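Local coordinates for periplasmic binding protein (Veillonella parvula, PDB 4LJS) that probably captures a small ligand, perhaps an iron or cobalamin complex, outside the cell membrane and delivers it to an ABC importer, at residues A[293-296]-A[297-301]. Sequence-based numbering, arbitrary orientation.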
# COMPACT_ATOMS: atom_id res chain seq x y z
N TYR A 293 2.99 -2.82 1.27
CA TYR A 293 3.37 -3.24 -0.07
C TYR A 293 2.44 -2.55 -1.07
O TYR A 293 1.25 -2.85 -1.12
CB TYR A 293 3.30 -4.77 -0.18
CG TYR A 293 3.79 -5.30 -1.50
CD1 TYR A 293 2.94 -5.35 -2.60
CD2 TYR A 293 5.09 -5.76 -1.65
CE1 TYR A 293 3.38 -5.83 -3.82
CE2 TYR A 293 5.54 -6.25 -2.87
CZ TYR A 293 4.68 -6.28 -3.96
OH TYR A 293 5.10 -6.76 -5.18
N SER A 294 2.99 -1.62 -1.85
CA SER A 294 2.21 -0.70 -2.71
C SER A 294 0.91 -0.24 -2.07
O SER A 294 -0.15 -0.44 -2.64
CB SER A 294 1.87 -1.36 -4.04
OG SER A 294 3.03 -1.67 -4.78
N PRO A 295 0.97 0.38 -0.89
CA PRO A 295 -0.27 0.59 -0.12
C PRO A 295 -1.08 1.80 -0.56
O PRO A 295 -2.26 1.88 -0.21
CB PRO A 295 0.24 0.81 1.31
CG PRO A 295 1.59 1.44 1.11
CD PRO A 295 2.16 0.84 -0.16
N GLY A 296 -0.47 2.73 -1.29
CA GLY A 296 -1.13 3.99 -1.58
C GLY A 296 -1.51 4.67 -0.27
O GLY A 296 -0.71 4.70 0.67
N ILE A 297 -2.73 5.18 -0.19
CA ILE A 297 -3.20 5.88 1.01
C ILE A 297 -3.06 5.07 2.31
O ILE A 297 -2.96 5.66 3.38
CB ILE A 297 -4.66 6.40 0.82
CG1 ILE A 297 -5.00 7.48 1.85
CG2 ILE A 297 -5.66 5.25 0.88
CD1 ILE A 297 -4.06 8.66 1.83
N ARG A 298 -3.03 3.74 2.22
CA ARG A 298 -2.96 2.89 3.42
C ARG A 298 -1.57 2.89 4.07
O ARG A 298 -1.34 2.25 5.11
CB ARG A 298 -3.43 1.46 3.13
CG ARG A 298 -4.89 1.35 2.66
CD ARG A 298 -5.85 1.98 3.66
NE ARG A 298 -5.83 1.28 4.95
CZ ARG A 298 -6.55 0.20 5.22
NH1 ARG A 298 -7.36 -0.33 4.30
NH2 ARG A 298 -6.45 -0.36 6.42
N LEU A 299 -0.63 3.61 3.47
CA LEU A 299 0.66 3.85 4.09
C LEU A 299 0.50 4.50 5.48
O LEU A 299 1.34 4.32 6.36
CB LEU A 299 1.52 4.75 3.19
CG LEU A 299 2.90 5.14 3.72
CD1 LEU A 299 3.70 3.91 4.16
CD2 LEU A 299 3.67 5.92 2.69
N LEU A 300 -0.59 5.24 5.68
CA LEU A 300 -0.89 5.83 6.98
C LEU A 300 -1.00 4.78 8.08
O LEU A 300 -0.54 5.00 9.20
CB LEU A 300 -2.16 6.68 6.91
CG LEU A 300 -2.55 7.39 8.21
CD1 LEU A 300 -1.41 8.27 8.73
CD2 LEU A 300 -3.85 8.19 8.05
N ASP A 301 -1.63 3.65 7.76
CA ASP A 301 -1.79 2.56 8.73
C ASP A 301 -0.44 2.00 9.18
O ASP A 301 -0.22 1.73 10.37
CB ASP A 301 -2.65 1.43 8.15
CG ASP A 301 -4.10 1.84 7.92
OD1 ASP A 301 -4.39 2.47 6.88
OD2 ASP A 301 -4.95 1.51 8.77
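Pro295 and Gly296 lend their carbonyl oxygens to the backbone N-H groups of Arg298 and Leu299, and these two bonds, each from residue i+3 to residue i, make a short 3-10 turn that leads the loop after strand 284-288 into helix 299-310. Arg298 N reaches Pro295 O at 3.2 Å, standing well above the carbonyl plane; Leu299 N lies 3.0 Å from Gly296 O in a straighter bond, 166° at the hydrogen. Proline suits the first turn, since it has no N-H to satisfy and its ring gives the helix start an apolar flank: Pro295 CG rests 3.9 Å from Leu299 CB, the two side chains running side by side. Gly296 takes a positive phi of 57°, which by itself favours glycine. Two other backbone donors are met from neighbouring helices: Gly296 N by Glu154 on helix 151-164, and Ile297 N by Thr57 OG1 on helix 52-60. Leu300 N and Asp301 N make weak bonds to Ile297 O and Arg298 O.

The charged part of the contact centres on Arg298. Its chain bends at chi2 and chi3, bringing NE to Asp301 OD1 at 2.7 Å, three residues on; the carboxylate lies at the edge of the guanidinium, in its plane, whereas NE stands above the carboxylate plane. NH2 adds a weak bond to Asp301 OD2, 3.4 Å away. NH1 is taken by Glu56 and by the carbonyl of Tyr78, while Asp301 OD1 also pairs with Arg80. A leucine in place of Arg298 would probably leave Asp301 without its arginine partner in the same helical turn, and Glu56 and the carbonyl of Tyr78 without theirs. Acids and arginines thus appear to balance charge in this buried region, and through Glu56 the ion-pair network ties the start of helix 299-310 to helix 52-60.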